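Local coordinates for protein multiheme cytochrome cf (Carboxydothermus ferrireducens DSM 11255, PDB 6QVM) that probably serves as an extracellular Fe(III) reductase, carrying electrons along its many c-type hemes to insoluble substrates from a position within the S-layer, at residues 135-138 against 142-145; 169-174 against 189-194; 437-442 against 456-461. One frame throughout, in Å; residues are numbered along the deposited sequence.

Overall arrangement
Following the chain from the N terminus, contact 1 closes first: a connection of three residues turns the end of helix 129-139 into the short helix 143-146. Contact 2 then opens on helix 165-176 and closes just after the hairpin 183-185/188-190, so the two loops follow one another, neither nested nor crossed. They are nevertheless neighbours in space, because W173 of helix 165-176 packs against M137 and A142; together they tie up a helical region that is probably the S-layer-binding part. Contact 3 lies elsewhere, with nearest atoms about 49 Å from those of contact 1, and folds the loop after helix 437-449 back onto that helix, near a heme that touches Q437.

Contact 1: residues 135-138 against 142-145; sequences FLMV and AQGE
M137 and A142 show how two successive helices are joined at a bend: one backbone bond, from the amide of A142 to the carbonyl of M137, links the two segments, and the side chains of M137 and Q143 pack across the turn. A142 occupies the N-cap position before helix 143-146. A142 N reaches M137 O at 3.0 Å, nearly straight at 168°, and joins residues five apart, so the chain closes on itself as the first helix ends.

The side chain of M137 follows the same path. Its CB starts the course alongside the second segment, without pointing directly at it. CG stands anti to the backbone N (chi1 173°) and lies over the start of the next helix, where M137 CG is 3.9 Å from A142 C and 4.0 Å from Q143 N. One atom farther, M137 SD sits 4.0 Å from Q143 CG. The chain then bends at chi3 (65°), and the terminal methyl turns so that M137 CE also lies 4.0 Å from Q143 CG. Sulfur and methyl therefore share one methylene of Q143, and the two side chains cross at about a right angle.

Q143 in turn bends at chi2, carrying its amide back over the first helix, where Q143 NE2 comes within 4.0 Å of V138 CA. This is van der Waals packing at a partly solvent-exposed margin. M137 itself is buried, and W173 of helix 165-176 covers both M137 and A142, while F120 lies against V138.

This is a tight turn joining two helices in the supposed S-layer-binding region, whose sequence is consistent with S-layer homology repeats: the first helix packs among its neighbours, and residues of the second are exposed.

Contact 2: residues 169-174 against 189-194; sequences KALVWA and LYLDPT
L171 and L191 meet where helix 165-176 is covered by the chain leaving a two-stranded hairpin. The helix is followed by the hairpin 183-185/188-190 and then by this departing chain, in a sequence consistent with an S-layer homology (SLH) motif, which fits the S-layer-binding role expected of this part of the protein.

The interaction between the two segments is apolar. L171 projects from the helix toward residues 189-194, and L191 projects back, so that the two side chains slide past each other in opposite directions. With CG of L191 anti to its carbonyl carbon (chi1 -56°) and the chain extended from there to CD1 (chi2 162°), one methyl is brought against the helix: L191 CD1 is 4.0 Å from L171 CD2 and 4.2 Å from V172 CG2. The same leucine thus touches two consecutive helix residues, while its CB lies 3.8 Å from L171 CD2. A133 of helix 129-139 adds to the cover of L171, and Y157 to that of L191; all four residues that carry the contact are buried.

Polar interactions hold the loop in shape from outside these segments. The carboxylate of D159 takes two successive backbone amides, OD1 that of L191 and OD2 that of D192, which probably helps to fix the turn just after the strand. The CB of D192 points away from the helix, and its OD1 makes a salt bridge with R183 NH2 of the hairpin.

Proline packing completes the apolar group. P193 crosses L171 at about a right angle and receives a single methyl on two ring carbons: L171 CD2 lies 3.6 Å from P193 CB and 3.9 Å from P193 CG.

Contact 3: residues 437-442 against 456-461; sequences QDYRTA and ADFNAT
Y439 and F458 hold matching torsions, each with CG anti to its backbone N (chi1 171° in the tyrosine and 165° in the phenylalanine), and these send the two rings past each other in opposite directions between helix and loop. The closest carbons are Y439 CE2 and F458 CE2, 3.6 Å apart. Y439 CE2 reaches the phenylalanine at its edge, near the ring plane; the two planes are inclined at 52° and the centroids are 5.8 Å apart, an oblique pair.

F458 is also held at its far end, where F458 CZ lies 4.0 Å from A442 CB, one helical turn beyond Y439. Just upstream, C431, C434 and H435 belong to a CXXCH heme-attachment motif, as in c-type cytochromes, and helix 437-449 starts two residues after it. Q437 at its start touches a heme c, and the side chain of Y439 is about 8 Å from a bound heme.

Beyond the rings, N459 crosses the tyrosine at about a right angle. Y439 OH is 3.3 Å from N459 ND2, a weak and poorly aligned hydrogen bond whose amide position is itself uncertain. F467 meets the ring of Y439 edge-to-face, and Y446, farther along the helix, meets that of F458.

Contact 1: residues 135-138 against 142-145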
# COMPACT_ATOMS: atom_id res chain seq x y z
N PHE A 135 34.06 25.80 -9.94
CA PHE A 135 32.86 24.98 -9.77
C PHE A 135 32.64 24.07 -10.97
O PHE A 135 32.20 22.93 -10.82
CB PHE A 135 31.63 25.86 -9.56
CG PHE A 135 31.64 26.64 -8.29
CD1 PHE A 135 32.34 26.19 -7.18
CD2 PHE A 135 30.95 27.83 -8.19
CE1 PHE A 135 32.34 26.91 -6.00
CE2 PHE A 135 30.95 28.57 -7.01
CZ PHE A 135 31.65 28.11 -5.91
N LEU A 136 32.95 24.56 -12.17
CA LEU A 136 32.80 23.74 -13.36
C LEU A 136 33.78 22.57 -13.37
O LEU A 136 33.46 21.50 -13.89
CB LEU A 136 32.99 24.60 -14.61
CG LEU A 136 32.60 23.93 -15.93
CD1 LEU A 136 31.14 23.51 -15.90
CD2 LEU A 136 32.87 24.86 -17.08
N MET A 137 34.96 22.76 -12.80
CA MET A 137 35.93 21.67 -12.73
C MET A 137 35.46 20.59 -11.76
O MET A 137 35.55 19.40 -12.05
CB MET A 137 37.29 22.21 -12.32
CG MET A 137 38.32 21.14 -12.05
SD MET A 137 39.69 21.77 -11.06
CE MET A 137 38.84 22.16 -9.54
N VAL A 138 34.96 21.00 -10.59
CA VAL A 138 34.39 20.06 -9.63
C VAL A 138 33.24 19.29 -10.28
O VAL A 138 33.24 18.05 -10.31
CB VAL A 138 33.91 20.79 -8.37
CG1 VAL A 138 33.30 19.80 -7.39
CG2 VAL A 138 35.06 21.55 -7.72
N ALA A 142 36.87 16.98 -13.25
CA ALA A 142 37.97 17.09 -14.19
C ALA A 142 39.24 17.60 -13.51
O ALA A 142 40.05 18.27 -14.15
CB ALA A 142 37.59 17.99 -15.36
N GLN A 143 39.41 17.30 -12.22
CA GLN A 143 40.59 17.78 -11.51
C GLN A 143 41.88 17.26 -12.12
O GLN A 143 42.92 17.92 -12.02
CB GLN A 143 40.51 17.38 -10.03
CG GLN A 143 39.53 18.20 -9.19
CD GLN A 143 38.16 17.57 -9.13
OE1 GLN A 143 37.78 16.79 -10.00
NE2 GLN A 143 37.40 17.90 -8.09
N GLY A 144 41.83 16.09 -12.76
CA GLY A 144 43.00 15.51 -13.39
C GLY A 144 43.25 16.04 -14.79
O GLY A 144 44.37 15.96 -15.31
N GLU A 145 42.20 16.56 -15.42
CA GLU A 145 42.36 17.24 -16.69
C GLU A 145 42.85 18.67 -16.51
O GLU A 145 43.48 19.24 -17.41
CB GLU A 145 41.04 17.23 -17.46
CG GLU A 145 41.19 17.28 -18.97
CD GLU A 145 41.87 16.04 -19.52
OE1 GLU A 145 41.73 14.97 -18.90
OE2 GLU A 145 42.55 16.15 -20.56

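Contact 2: residues 169-174 against 189-194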
# COMPACT_ATOMS: atom_id res chain seq x y z
N LYS A 169 44.59 27.30 -13.05
CA LYS A 169 44.63 26.27 -14.08
C LYS A 169 43.23 25.94 -14.59
O LYS A 169 43.05 25.63 -15.77
CB LYS A 169 45.32 25.02 -13.54
CG LYS A 169 46.22 25.28 -12.34
CD LYS A 169 47.19 24.14 -12.13
CE LYS A 169 48.30 24.18 -13.15
NZ LYS A 169 49.07 22.91 -13.18
N ALA A 170 42.23 26.00 -13.70
CA ALA A 170 40.86 25.69 -14.10
C ALA A 170 40.34 26.71 -15.10
O ALA A 170 39.66 26.35 -16.07
CB ALA A 170 39.96 25.64 -12.88
N LEU A 171 40.65 27.99 -14.88
CA LEU A 171 40.16 29.03 -15.78
C LEU A 171 40.73 28.88 -17.19
O LEU A 171 40.06 29.24 -18.16
CB LEU A 171 40.50 30.40 -15.20
CG LEU A 171 39.93 31.67 -15.85
CD1 LEU A 171 38.43 31.56 -16.05
CD2 LEU A 171 40.26 32.87 -14.99
N VAL A 172 41.95 28.35 -17.31
CA VAL A 172 42.54 28.15 -18.62
C VAL A 172 41.99 26.89 -19.27
O VAL A 172 41.73 26.85 -20.48
CB VAL A 172 44.08 28.13 -18.51
CG1 VAL A 172 44.71 27.95 -19.88
CG2 VAL A 172 44.56 29.40 -17.84
N TRP A 173 41.84 25.82 -18.49
CA TRP A 173 41.18 24.61 -18.98
C TRP A 173 39.80 24.93 -19.54
O TRP A 173 39.43 24.47 -20.63
CB TRP A 173 41.08 23.56 -17.86
CG TRP A 173 40.03 22.52 -18.11
CD1 TRP A 173 40.11 21.47 -18.98
CD2 TRP A 173 38.74 22.43 -17.48
NE1 TRP A 173 38.95 20.73 -18.93
CE2 TRP A 173 38.10 21.29 -18.02
CE3 TRP A 173 38.07 23.19 -16.52
CZ2 TRP A 173 36.82 20.91 -17.62
CZ3 TRP A 173 36.80 22.81 -16.13
CH2 TRP A 173 36.19 21.67 -16.68
N ALA A 174 39.04 25.74 -18.81
CA ALA A 174 37.68 26.07 -19.25
C ALA A 174 37.68 26.87 -20.55
O ALA A 174 36.71 26.79 -21.31
CB ALA A 174 36.96 26.85 -18.15
N LEU A 189 45.85 38.35 -24.50
CA LEU A 189 44.57 37.69 -24.24
C LEU A 189 44.26 37.79 -22.75
O LEU A 189 45.14 37.56 -21.92
CB LEU A 189 44.61 36.22 -24.67
CG LEU A 189 44.80 35.96 -26.17
CD1 LEU A 189 44.99 34.48 -26.43
CD2 LEU A 189 43.63 36.51 -26.97
N TYR A 190 43.02 38.13 -22.43
CA TYR A 190 42.61 38.42 -21.06
C TYR A 190 41.47 37.50 -20.63
O TYR A 190 40.47 37.38 -21.34
CB TYR A 190 42.20 39.89 -20.92
CG TYR A 190 43.36 40.83 -21.13
CD1 TYR A 190 43.71 41.25 -22.41
CD2 TYR A 190 44.11 41.30 -20.06
CE1 TYR A 190 44.77 42.11 -22.61
CE2 TYR A 190 45.17 42.15 -20.25
CZ TYR A 190 45.50 42.56 -21.52
OH TYR A 190 46.56 43.41 -21.72
N LEU A 191 41.62 36.88 -19.46
CA LEU A 191 40.61 36.01 -18.89
C LEU A 191 39.59 36.76 -18.04
O LEU A 191 38.48 36.25 -17.84
CB LEU A 191 41.27 34.93 -18.02
CG LEU A 191 42.32 34.06 -18.73
CD1 LEU A 191 43.18 33.36 -17.70
CD2 LEU A 191 41.66 33.05 -19.66
N ASP A 192 39.94 37.94 -17.54
CA ASP A 192 39.07 38.73 -16.67
C ASP A 192 38.59 37.89 -15.47
O ASP A 192 37.39 37.73 -15.26
CB ASP A 192 37.88 39.27 -17.44
CG ASP A 192 38.29 40.10 -18.63
OD1 ASP A 192 38.95 41.15 -18.43
OD2 ASP A 192 38.00 39.69 -19.77
N PRO A 193 39.52 37.37 -14.66
CA PRO A 193 39.15 36.35 -13.67
C PRO A 193 38.26 36.87 -12.56
O PRO A 193 37.53 36.08 -11.96
CB PRO A 193 40.50 35.88 -13.11
CG PRO A 193 41.53 36.42 -14.07
CD PRO A 193 40.95 37.69 -14.59
N THR A 194 38.29 38.17 -12.28
CA THR A 194 37.51 38.73 -11.18
C THR A 194 36.23 39.39 -11.65
O THR A 194 35.47 39.89 -10.82
CB THR A 194 38.36 39.74 -10.39
OG1 THR A 194 38.64 40.88 -11.21
CG2 THR A 194 39.67 39.10 -9.93

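Contact 3: residues 437-442 against 456-461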
# COMPACT_ATOMS: atom_id res chain seq x y z
N GLN A 437 -16.03 -3.93 -2.96
CA GLN A 437 -14.93 -3.06 -2.56
C GLN A 437 -14.87 -1.80 -3.42
O GLN A 437 -14.71 -0.70 -2.89
CB GLN A 437 -13.60 -3.82 -2.64
CG GLN A 437 -12.37 -2.93 -2.63
CD GLN A 437 -12.22 -2.15 -1.34
OE1 GLN A 437 -12.79 -2.50 -0.31
NE2 GLN A 437 -11.44 -1.08 -1.39
N ASP A 438 -14.98 -1.94 -4.74
CA ASP A 438 -14.88 -0.76 -5.59
C ASP A 438 -16.11 0.13 -5.48
O ASP A 438 -16.02 1.31 -5.84
CB ASP A 438 -14.63 -1.15 -7.05
CG ASP A 438 -15.53 -2.26 -7.54
OD1 ASP A 438 -16.11 -2.98 -6.69
OD2 ASP A 438 -15.67 -2.42 -8.77
N TYR A 439 -17.24 -0.38 -4.99
CA TYR A 439 -18.35 0.50 -4.66
C TYR A 439 -18.03 1.34 -3.43
O TYR A 439 -18.27 2.55 -3.41
CB TYR A 439 -19.64 -0.29 -4.43
CG TYR A 439 -20.77 0.57 -3.88
CD1 TYR A 439 -20.99 0.67 -2.51
CD2 TYR A 439 -21.60 1.28 -4.73
CE1 TYR A 439 -22.01 1.46 -2.01
CE2 TYR A 439 -22.62 2.07 -4.24
CZ TYR A 439 -22.82 2.15 -2.88
OH TYR A 439 -23.85 2.94 -2.39
N ARG A 440 -17.52 0.69 -2.38
CA ARG A 440 -17.30 1.38 -1.11
C ARG A 440 -16.32 2.54 -1.26
O ARG A 440 -16.50 3.59 -0.63
CB ARG A 440 -16.81 0.39 -0.06
CG ARG A 440 -17.86 -0.62 0.37
CD ARG A 440 -17.25 -1.78 1.14
NE ARG A 440 -16.50 -1.34 2.31
CZ ARG A 440 -17.02 -1.19 3.53
NH1 ARG A 440 -16.27 -0.78 4.53
NH2 ARG A 440 -18.31 -1.47 3.73
N THR A 441 -15.30 2.37 -2.10
CA THR A 441 -14.36 3.46 -2.34
C THR A 441 -14.94 4.50 -3.29
O THR A 441 -14.74 5.70 -3.09
CB THR A 441 -13.04 2.92 -2.88
OG1 THR A 441 -13.28 2.21 -4.10
CG2 THR A 441 -12.39 2.00 -1.86
N ALA A 442 -15.67 4.05 -4.32
CA ALA A 442 -16.32 4.99 -5.22
C ALA A 442 -17.31 5.87 -4.46
O ALA A 442 -17.31 7.10 -4.62
CB ALA A 442 -17.02 4.24 -6.35
N ALA A 456 -27.70 7.65 -0.64
CA ALA A 456 -28.85 7.27 -1.45
C ALA A 456 -28.77 7.86 -2.85
O ALA A 456 -29.20 7.22 -3.82
CB ALA A 456 -30.14 7.70 -0.76
N ASP A 457 -28.24 9.08 -2.98
CA ASP A 457 -28.22 9.75 -4.27
C ASP A 457 -26.86 9.71 -4.96
O ASP A 457 -26.68 10.38 -5.98
CB ASP A 457 -28.70 11.20 -4.13
CG ASP A 457 -27.74 12.08 -3.36
OD1 ASP A 457 -26.93 11.54 -2.58
OD2 ASP A 457 -27.80 13.31 -3.53
N PHE A 458 -25.91 8.93 -4.44
CA PHE A 458 -24.80 8.49 -5.28
C PHE A 458 -25.24 7.34 -6.18
O PHE A 458 -24.79 7.23 -7.32
CB PHE A 458 -23.60 8.06 -4.43
CG PHE A 458 -22.57 7.26 -5.18
CD1 PHE A 458 -21.77 7.88 -6.14
CD2 PHE A 458 -22.40 5.91 -4.95
CE1 PHE A 458 -20.82 7.15 -6.84
CE2 PHE A 458 -21.45 5.18 -5.65
CZ PHE A 458 -20.66 5.80 -6.59
N ASN A 459 -26.13 6.50 -5.66
CA ASN A 459 -26.63 5.34 -6.40
C ASN A 459 -27.33 5.76 -7.68
O ASN A 459 -27.40 4.97 -8.64
CB ASN A 459 -27.58 4.53 -5.51
CG ASN A 459 -26.92 4.04 -4.21
OD1 ASN A 459 -27.03 2.87 -3.86
ND2 ASN A 459 -26.25 4.94 -3.50
N ALA A 460 -27.85 6.99 -7.73
CA ALA A 460 -28.45 7.49 -8.96
C ALA A 460 -27.45 7.56 -10.10
O ALA A 460 -27.83 7.46 -11.27
CB ALA A 460 -29.06 8.88 -8.71
N THR A 461 -26.17 7.71 -9.77
CA THR A 461 -25.14 7.91 -10.79
C THR A 461 -24.69 6.61 -11.45
O THR A 461 -24.18 6.65 -12.57
CB THR A 461 -23.93 8.61 -10.16
OG1 THR A 461 -24.37 9.66 -9.29
CG2 THR A 461 -23.03 9.21 -11.24